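Local atomic coordinates of BtGH115A (Bacteroides thetaiotaomicron, PDB entry 5BY3), a protein that removes 4-O-methyl-glucuronic acid from decorated arabinogalactans, acting as a family GH115 alpha-glucuronidase. Residues E36-D50 against S113-L127. Residues are numbered along the deposited sequence; the frame is centred on the assembly and turned at random.
Sequences EAPVVRTSLDLLSRD and SHGTAYGILEISRLL
I120 pushes its side chain into the hole formed by V40, S43, L44 and L47. Its CD1 meets L44 CG at 3.8 Å, while CG2, placed anti to the backbone N, is carried to L47 CD2 at 3.8 Å. V40 returns the knob, seated among S113, T116, A117 and I120, with CG2 3.5 Å from S113 O. The backbones approach nearest at V40 and A117, CA to CA 4.8 Å, with small residues at the interface: S43 OG rests on A117 CB at 3.3 Å. That hydroxyl is turned back onto its own helix, bonded to V39 O at 2.6 Å. Further along, L47 CD1 rests against both I123 CG2 and the backbone N of S124. S124 OG then donates to D50 OD2 at 2.8 Å, approaching on the anti side, 25° out of the carboxylate plane. D50 OD2 also forms a salt bridge with R205; an alanine here would probably leave the S124 hydroxyl and R205 without this shared acceptor. The two almost parallel helices, 7° apart, thus pack by reciprocal knobs-into-holes beside the mixed sheet, where I123 touches L106 and V108 of strand 106-110. Helix 193-205 lies against the pair, L204 contacting both S43 and L121.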
ATOM      1  N   GLU A  36     -18.923 -15.259 -23.532  1.00 75.59           N
ATOM      2  CA  GLU A  36     -17.939 -15.018 -22.486  1.00 65.74           C
ATOM      3  C   GLU A  36     -18.312 -13.867 -21.574  1.00 58.81           C
ATOM      4  O   GLU A  36     -18.961 -12.919 -22.010  1.00 53.99           O
ATOM      5  CB  GLU A  36     -16.580 -14.772 -23.090  1.00 68.50           C
ATOM      6  CG  GLU A  36     -15.517 -15.522 -22.317  1.00 71.32           C
ATOM      7  CD  GLU A  36     -14.897 -16.691 -23.068  1.00 69.83           C
ATOM      8  OE1 GLU A  36     -15.209 -16.986 -24.252  1.00 69.84           O
ATOM      9  OE2 GLU A  36     -14.046 -17.321 -22.439  1.00 71.26           O
ATOM     10  N   ALA A  37     -17.897 -13.967 -20.309  1.00 54.41           N
ATOM     11  CA  ALA A  37     -18.267 -12.986 -19.287  1.00 53.03           C
ATOM     12  C   ALA A  37     -17.868 -11.531 -19.666  1.00 48.65           C
ATOM     13  O   ALA A  37     -16.915 -11.330 -20.429  1.00 49.12           O
ATOM     14  CB  ALA A  37     -17.690 -13.384 -17.953  1.00 50.97           C
ATOM     15  N   PRO A  38     -18.618 -10.530 -19.182  1.00 45.81           N
ATOM     16  CA  PRO A  38     -18.325  -9.109 -19.512  1.00 48.18           C
ATOM     17  C   PRO A  38     -16.842  -8.710 -19.383  1.00 51.34           C
ATOM     18  O   PRO A  38     -16.287  -8.010 -20.262  1.00 47.52           O
ATOM     19  CB  PRO A  38     -19.181  -8.328 -18.507  1.00 51.08           C
ATOM     20  CG  PRO A  38     -20.101  -9.361 -17.840  1.00 50.13           C
ATOM     21  CD  PRO A  38     -19.954 -10.664 -18.572  1.00 46.17           C
ATOM     22  N   VAL A  39     -16.208  -9.217 -18.328  1.00 48.41           N
ATOM     23  CA  VAL A  39     -14.836  -8.902 -17.999  1.00 44.77           C
ATOM     24  C   VAL A  39     -13.936  -9.329 -19.143  1.00 50.23           C
ATOM     25  O   VAL A  39     -12.934  -8.646 -19.425  1.00 51.39           O
ATOM     26  CB  VAL A  39     -14.431  -9.489 -16.617  1.00 50.44           C
ATOM     27  CG1 VAL A  39     -14.584 -11.014 -16.573  1.00 53.19           C
ATOM     28  CG2 VAL A  39     -13.040  -9.039 -16.195  1.00 44.01           C
ATOM     29  N   VAL A  40     -14.309 -10.409 -19.843  1.00 44.72           N
ATOM     30  CA  VAL A  40     -13.514 -10.857 -20.982  1.00 44.72           C
ATOM     31  C   VAL A  40     -13.637  -9.829 -22.114  1.00 45.68           C
ATOM     32  O   VAL A  40     -12.640  -9.402 -22.680  1.00 49.27           O
ATOM     33  CB  VAL A  40     -13.857 -12.311 -21.441  1.00 47.80           C
ATOM     34  CG1 VAL A  40     -13.070 -12.719 -22.690  1.00 43.60           C
ATOM     35  CG2 VAL A  40     -13.553 -13.292 -20.331  1.00 45.36           C
ATOM     36  N   ARG A  41     -14.857  -9.398 -22.397  1.00 51.93           N
ATOM     37  CA  ARG A  41     -15.086  -8.451 -23.483  1.00 57.00           C
ATOM     38  C   ARG A  41     -14.480  -7.079 -23.185  1.00 49.68           C
ATOM     39  O   ARG A  41     -13.907  -6.467 -24.065  1.00 51.50           O
ATOM     40  CB  ARG A  41     -16.578  -8.373 -23.861  1.00 66.55           C
ATOM     41  CG  ARG A  41     -16.970  -9.263 -25.059  1.00 74.32           C
ATOM     42  CD  ARG A  41     -18.421  -9.759 -25.007  1.00 90.61           C
ATOM     43  NE  ARG A  41     -19.346  -8.780 -24.399  1.00 94.86           N
ATOM     44  CZ  ARG A  41     -20.046  -8.962 -23.272  1.00 98.06           C
ATOM     45  NH1 ARG A  41     -19.978 -10.108 -22.586  1.00 93.75           N
ATOM     46  NH2 ARG A  41     -20.836  -7.987 -22.829  1.00 93.74           N
ATOM     47  N   THR A  42     -14.541  -6.659 -21.930  1.00 47.92           N
ATOM     48  CA  THR A  42     -13.952  -5.393 -21.478  1.00 47.64           C
ATOM     49  C   THR A  42     -12.442  -5.335 -21.715  1.00 47.67           C
ATOM     50  O   THR A  42     -11.943  -4.306 -22.138  1.00 49.10           O
ATOM     51  CB  THR A  42     -14.235  -5.164 -19.994  1.00 45.19           C
ATOM     52  OG1 THR A  42     -15.637  -5.272 -19.769  1.00 45.00           O
ATOM     53  CG2 THR A  42     -13.801  -3.794 -19.591  1.00 50.45           C
ATOM     54  N   SER A  43     -11.758  -6.455 -21.456  1.00 46.67           N
ATOM     55  CA  SER A  43     -10.301  -6.600 -21.572  1.00 46.78           C
ATOM     56  C   SER A  43      -9.845  -6.675 -23.012  1.00 48.03           C
ATOM     57  O   SER A  43      -8.756  -6.192 -23.374  1.00 44.86           O
ATOM     58  CB  SER A  43      -9.832  -7.873 -20.848  1.00 48.55           C
ATOM     59  OG  SER A  43     -10.412  -7.931 -19.553  1.00 52.65           O
ATOM     60  N   LEU A  44     -10.675  -7.323 -23.817  1.00 48.62           N
ATOM     61  CA  LEU A  44     -10.527  -7.272 -25.238  1.00 53.23           C
ATOM     62  C   LEU A  44     -10.503  -5.832 -25.763  1.00 49.30           C
ATOM     63  O   LEU A  44      -9.587  -5.481 -26.491  1.00 44.07           O
ATOM     64  CB  LEU A  44     -11.602  -8.106 -25.914  1.00 55.28           C
ATOM     65  CG  LEU A  44     -11.134  -9.545 -26.115  1.00 57.21           C
ATOM     66  CD1 LEU A  44     -12.208 -10.306 -26.871  1.00 57.37           C
ATOM     67  CD2 LEU A  44      -9.831  -9.597 -26.877  1.00 57.14           C
ATOM     68  N   ASP A  45     -11.478  -5.014 -25.361  1.00 48.91           N
ATOM     69  CA  ASP A  45     -11.488  -3.586 -25.715  1.00 53.78           C
ATOM     70  C   ASP A  45     -10.165  -2.900 -25.335  1.00 51.09           C
ATOM     71  O   ASP A  45      -9.571  -2.164 -26.156  1.00 54.10           O
ATOM     72  CB  ASP A  45     -12.686  -2.854 -25.077  1.00 54.85           C
ATOM     73  CG  ASP A  45     -14.022  -3.163 -25.755  1.00 59.98           C
ATOM     74  OD1 ASP A  45     -14.080  -3.928 -26.749  1.00 63.90           O
ATOM     75  OD2 ASP A  45     -15.042  -2.624 -25.284  1.00 65.48           O
ATOM     76  N   LEU A  46      -9.698  -3.181 -24.115  1.00 46.97           N
ATOM     77  CA  LEU A  46      -8.464  -2.618 -23.601  1.00 45.81           C
ATOM     78  C   LEU A  46      -7.279  -3.052 -24.437  1.00 44.28           C
ATOM     79  O   LEU A  46      -6.416  -2.249 -24.694  1.00 47.87           O
ATOM     80  CB  LEU A  46      -8.221  -3.028 -22.155  1.00 48.53           C
ATOM     81  CG  LEU A  46      -8.618  -2.052 -21.063  1.00 52.54           C
ATOM     82  CD1 LEU A  46      -8.186  -2.617 -19.714  1.00 46.97           C
ATOM     83  CD2 LEU A  46      -8.038  -0.657 -21.312  1.00 49.52           C
ATOM     84  N   LEU A  47      -7.254  -4.306 -24.883  1.00 41.83           N
ATOM     85  CA  LEU A  47      -6.144  -4.779 -25.724  1.00 41.79           C
ATOM     86  C   LEU A  47      -6.146  -4.107 -27.094  1.00 42.07           C
ATOM     87  O   LEU A  47      -5.089  -3.755 -27.634  1.00 45.18           O
ATOM     88  CB  LEU A  47      -6.133  -6.310 -25.853  1.00 36.37           C
ATOM     89  CG  LEU A  47      -5.065  -6.944 -26.743  1.00 38.62           C
ATOM     90  CD1 LEU A  47      -3.663  -6.866 -26.179  1.00 38.65           C
ATOM     91  CD2 LEU A  47      -5.399  -8.391 -26.991  1.00 42.53           C
ATOM     92  N   SER A  48      -7.339  -3.931 -27.635  1.00 36.69           N
ATOM     93  CA  SER A  48      -7.523  -3.376 -28.955  1.00 39.93           C
ATOM     94  C   SER A  48      -7.024  -1.972 -28.929  1.00 41.38           C
ATOM     95  O   SER A  48      -6.298  -1.551 -29.836  1.00 46.21           O
ATOM     96  CB  SER A  48      -8.999  -3.378 -29.346  1.00 38.93           C
ATOM     97  OG  SER A  48      -9.474  -4.677 -29.206  1.00 46.08           O
ATOM     98  N   ARG A  49      -7.415  -1.258 -27.876  1.00 42.28           N
ATOM     99  CA  ARG A  49      -6.885   0.077 -27.613  1.00 45.52           C
ATOM    100  C   ARG A  49      -5.335   0.102 -27.652  1.00 43.61           C
ATOM    101  O   ARG A  49      -4.748   1.007 -28.229  1.00 46.07           O
ATOM    102  CB  ARG A  49      -7.436   0.573 -26.285  1.00 45.79           C
ATOM    103  CG  ARG A  49      -7.127   2.014 -25.992  1.00 52.72           C
ATOM    104  CD  ARG A  49      -8.035   2.476 -24.879  1.00 57.29           C
ATOM    105  NE  ARG A  49      -7.329   2.565 -23.618  1.00 57.64           N
ATOM    106  CZ  ARG A  49      -7.923   2.732 -22.439  1.00 62.72           C
ATOM    107  NH1 ARG A  49      -9.246   2.802 -22.336  1.00 60.82           N
ATOM    108  NH2 ARG A  49      -7.180   2.824 -21.348  1.00 69.97           N
ATOM    109  N   ASP A  50      -4.708  -0.932 -27.082  1.00 43.14           N
ATOM    110  CA  ASP A  50      -3.254  -1.048 -26.999  1.00 46.10           C
ATOM    111  C   ASP A  50      -2.655  -1.523 -28.296  1.00 43.88           C
ATOM    112  O   ASP A  50      -1.609  -1.036 -28.678  1.00 49.79           O
ATOM    113  CB  ASP A  50      -2.836  -1.952 -25.824  1.00 46.72           C
ATOM    114  CG  ASP A  50      -3.369  -1.449 -24.490  1.00 52.53           C
ATOM    115  OD1 ASP A  50      -3.786  -0.250 -24.400  1.00 54.44           O
ATOM    116  OD2 ASP A  50      -3.407  -2.262 -23.534  1.00 56.57           O
ATOM    117  N   SER A 113     -13.275 -16.933 -16.030  1.00 58.80           N
ATOM    118  CA  SER A 113     -13.467 -15.676 -16.775  1.00 54.80           C
ATOM    119  C   SER A 113     -12.382 -14.636 -16.442  1.00 53.28           C
ATOM    120  O   SER A 113     -11.845 -13.981 -17.341  1.00 54.43           O
ATOM    121  CB  SER A 113     -14.842 -15.089 -16.482  1.00 54.52           C
ATOM    122  OG  SER A 113     -15.842 -16.076 -16.591  1.00 61.35           O
ATOM    123  N   HIS A 114     -12.061 -14.489 -15.159  1.00 49.15           N
ATOM    124  CA  HIS A 114     -11.006 -13.570 -14.768  1.00 52.20           C
ATOM    125  C   HIS A 114      -9.663 -13.986 -15.344  1.00 50.86           C
ATOM    126  O   HIS A 114      -8.931 -13.163 -15.909  1.00 53.14           O
ATOM    127  CB  HIS A 114     -11.004 -13.358 -13.259  1.00 50.90           C
ATOM    128  CG  HIS A 114     -12.052 -12.386 -12.823  1.00 45.74           C
ATOM    129  ND1 HIS A 114     -13.390 -12.706 -12.792  1.00 50.84           N
ATOM    130  CD2 HIS A 114     -11.974 -11.077 -12.483  1.00 47.79           C
ATOM    131  CE1 HIS A 114     -14.092 -11.648 -12.424  1.00 46.71           C
ATOM    132  NE2 HIS A 114     -13.255 -10.648 -12.217  1.00 44.53           N
ATOM    133  N   GLY A 115      -9.407 -15.289 -15.312  1.00 47.29           N
ATOM    134  CA  GLY A 115      -8.218 -15.857 -15.930  1.00 41.19           C
ATOM    135  C   GLY A 115      -8.085 -15.518 -17.394  1.00 43.07           C
ATOM    136  O   GLY A 115      -7.004 -15.183 -17.865  1.00 56.33           O
ATOM    137  N   THR A 116      -9.175 -15.623 -18.128  1.00 42.13           N
ATOM    138  CA  THR A 116      -9.171 -15.271 -19.529  1.00 49.14           C
ATOM    139  C   THR A 116      -8.814 -13.778 -19.682  1.00 52.05           C
ATOM    140  O   THR A 116      -7.940 -13.446 -20.475  1.00 47.86           O
ATOM    141  CB  THR A 116     -10.530 -15.619 -20.157  1.00 49.09           C
ATOM    142  OG1 THR A 116     -10.797 -16.998 -19.901  1.00 48.37           O
ATOM    143  CG2 THR A 116     -10.544 -15.368 -21.676  1.00 47.51           C
ATOM    144  N   ALA A 117      -9.465 -12.908 -18.890  1.00 52.58           N
ATOM    145  CA  ALA A 117      -9.197 -11.466 -18.897  1.00 52.88           C
ATOM    146  C   ALA A 117      -7.711 -11.165 -18.675  1.00 58.75           C
ATOM    147  O   ALA A 117      -7.112 -10.349 -19.409  1.00 56.84           O
ATOM    148  CB  ALA A 117     -10.042 -10.757 -17.851  1.00 47.83           C
ATOM    149  N   TYR A 118      -7.117 -11.849 -17.684  1.00 54.55           N
ATOM    150  CA  TYR A 118      -5.743 -11.570 -17.276  1.00 44.76           C
ATOM    151  C   TYR A 118      -4.749 -12.015 -18.337  1.00 49.40           C
ATOM    152  O   TYR A 118      -3.710 -11.336 -18.553  1.00 43.11           O
ATOM    153  CB  TYR A 118      -5.459 -12.180 -15.909  1.00 41.77           C
ATOM    154  CG  TYR A 118      -6.284 -11.584 -14.799  1.00 42.80           C
ATOM    155  CD1 TYR A 118      -6.583 -10.212 -14.799  1.00 41.43           C
ATOM    156  CD2 TYR A 118      -6.749 -12.367 -13.723  1.00 40.83           C
ATOM    157  CE1 TYR A 118      -7.310  -9.630 -13.790  1.00 43.93           C
ATOM    158  CE2 TYR A 118      -7.496 -11.776 -12.692  1.00 42.53           C
ATOM    159  CZ  TYR A 118      -7.782 -10.405 -12.739  1.00 47.36           C
ATOM    160  OH  TYR A 118      -8.522  -9.740 -11.760  1.00 49.88           O
ATOM    161  N   GLY A 119      -5.084 -13.133 -19.012  1.00 47.31           N
ATOM    162  CA  GLY A 119      -4.340 -13.618 -20.210  1.00 46.22           C
ATOM    163  C   GLY A 119      -4.228 -12.625 -21.359  1.00 47.84           C
ATOM    164  O   GLY A 119      -3.145 -12.413 -21.904  1.00 44.59           O
ATOM    165  N   ILE A 120      -5.373 -12.036 -21.712  1.00 48.79           N
ATOM    166  CA  ILE A 120      -5.500 -10.951 -22.699  1.00 47.03           C
ATOM    167  C   ILE A 120      -4.651  -9.722 -22.354  1.00 49.71           C
ATOM    168  O   ILE A 120      -3.936  -9.175 -23.212  1.00 55.91           O
ATOM    169  CB  ILE A 120      -6.982 -10.535 -22.837  1.00 44.56           C
ATOM    170  CG1 ILE A 120      -7.803 -11.737 -23.342  1.00 44.66           C
ATOM    171  CG2 ILE A 120      -7.101  -9.299 -23.733  1.00 43.34           C
ATOM    172  CD1 ILE A 120      -9.304 -11.542 -23.393  1.00 51.32           C
ATOM    173  N   LEU A 121      -4.740  -9.305 -21.098  1.00 46.92           N
ATOM    174  CA  LEU A 121      -3.980  -8.178 -20.578  1.00 44.96           C
ATOM    175  C   LEU A 121      -2.503  -8.470 -20.395  1.00 43.31           C
ATOM    176  O   LEU A 121      -1.726  -7.566 -20.234  1.00 53.43           O
ATOM    177  CB  LEU A 121      -4.625  -7.657 -19.296  1.00 43.17           C
ATOM    178  CG  LEU A 121      -5.961  -6.931 -19.599  1.00 44.84           C
ATOM    179  CD1 LEU A 121      -6.693  -6.520 -18.345  1.00 42.52           C
ATOM    180  CD2 LEU A 121      -5.802  -5.709 -20.489  1.00 40.74           C
ATOM    181  N   GLU A 122      -2.112  -9.733 -20.465  1.00 45.75           N
ATOM    182  CA  GLU A 122      -0.703 -10.112 -20.438  1.00 43.35           C
ATOM    183  C   GLU A 122      -0.064  -9.753 -21.764  1.00 44.56           C
ATOM    184  O   GLU A 122       1.135  -9.410 -21.831  1.00 47.47           O
ATOM    185  CB  GLU A 122      -0.570 -11.620 -20.187  1.00 43.52           C
ATOM    186  CG  GLU A 122       0.835 -12.188 -20.104  1.00 49.25           C
ATOM    187  CD  GLU A 122       1.767 -11.444 -19.149  1.00 55.59           C
ATOM    188  OE1 GLU A 122       1.369 -11.069 -18.005  1.00 65.27           O
ATOM    189  OE2 GLU A 122       2.936 -11.266 -19.554  1.00 59.18           O
ATOM    190  N   ILE A 123      -0.870  -9.856 -22.815  1.00 41.45           N
ATOM    191  CA  ILE A 123      -0.437  -9.591 -24.184  1.00 44.48           C
ATOM    192  C   ILE A 123      -0.202  -8.107 -24.265  1.00 43.15           C
ATOM    193  O   ILE A 123       0.751  -7.671 -24.890  1.00 39.31           O
ATOM    194  CB  ILE A 123      -1.495 -10.028 -25.211  1.00 46.61           C
ATOM    195  CG1 ILE A 123      -1.723 -11.542 -25.072  1.00 44.77           C
ATOM    196  CG2 ILE A 123      -1.115  -9.598 -26.638  1.00 42.09           C
ATOM    197  CD1 ILE A 123      -2.717 -12.084 -26.071  1.00 53.03           C
ATOM    198  N   SER A 124      -1.044  -7.354 -23.554  1.00 46.43           N
ATOM    199  CA  SER A 124      -0.910  -5.919 -23.473  1.00 42.72           C
ATOM    200  C   SER A 124       0.392  -5.498 -22.730  1.00 47.66           C
ATOM    201  O   SER A 124       1.091  -4.583 -23.188  1.00 51.05           O
ATOM    202  CB  SER A 124      -2.196  -5.344 -22.923  1.00 41.31           C
ATOM    203  OG  SER A 124      -1.938  -4.194 -22.158  1.00 55.41           O
ATOM    204  N   ARG A 125       0.740  -6.185 -21.637  1.00 44.74           N
ATOM    205  CA  ARG A 125       2.061  -6.019 -20.974  1.00 48.57           C
ATOM    206  C   ARG A 125       3.262  -6.340 -21.889  1.00 48.67           C
ATOM    207  O   ARG A 125       4.276  -5.615 -21.863  1.00 46.15           O
ATOM    208  CB  ARG A 125       2.157  -6.838 -19.665  1.00 48.50           C
ATOM    209  CG  ARG A 125       1.389  -6.223 -18.490  1.00 46.84           C
ATOM    210  CD  ARG A 125       0.927  -7.258 -17.452  1.00 48.31           C
ATOM    211  NE  ARG A 125       0.515  -6.622 -16.186  1.00 59.96           N
ATOM    212  CZ  ARG A 125       1.345  -6.122 -15.245  1.00 62.19           C
ATOM    213  NH1 ARG A 125       2.683  -6.180 -15.355  1.00 56.41           N
ATOM    214  NH2 ARG A 125       0.828  -5.558 -14.161  1.00 58.05           N
ATOM    215  N   LEU A 126       3.136  -7.423 -22.670  1.00 44.47           N
ATOM    216  CA  LEU A 126       4.136  -7.874 -23.649  1.00 39.18           C
ATOM    217  C   LEU A 126       4.375  -6.825 -24.765  1.00 42.95           C
ATOM    218  O   LEU A 126       5.460  -6.705 -25.330  1.00 43.41           O
ATOM    219  CB  LEU A 126       3.655  -9.186 -24.290  1.00 36.68           C
ATOM    220  CG  LEU A 126       3.697 -10.460 -23.444  1.00 38.56           C
ATOM    221  CD1 LEU A 126       3.146 -11.600 -24.232  1.00 34.00           C
ATOM    222  CD2 LEU A 126       5.104 -10.805 -22.971  1.00 35.99           C
ATOM    223  N   LEU A 127       3.329  -6.099 -25.110  1.00 41.36           N
ATOM    224  CA  LEU A 127       3.442  -5.056 -26.073  1.00 44.35           C
ATOM    225  C   LEU A 127       4.118  -3.815 -25.449  1.00 52.36           C
ATOM    226  O   LEU A 127       4.338  -2.811 -26.134  1.00 54.42           O
ATOM    227  CB  LEU A 127       2.066  -4.726 -26.619  1.00 39.48           C
ATOM    228  CG  LEU A 127       1.403  -5.835 -27.412  1.00 41.09           C
ATOM    229  CD1 LEU A 127       0.010  -5.366 -27.715  1.00 45.94           C
ATOM    230  CD2 LEU A 127       2.129  -6.125 -28.718  1.00 44.83           C
TER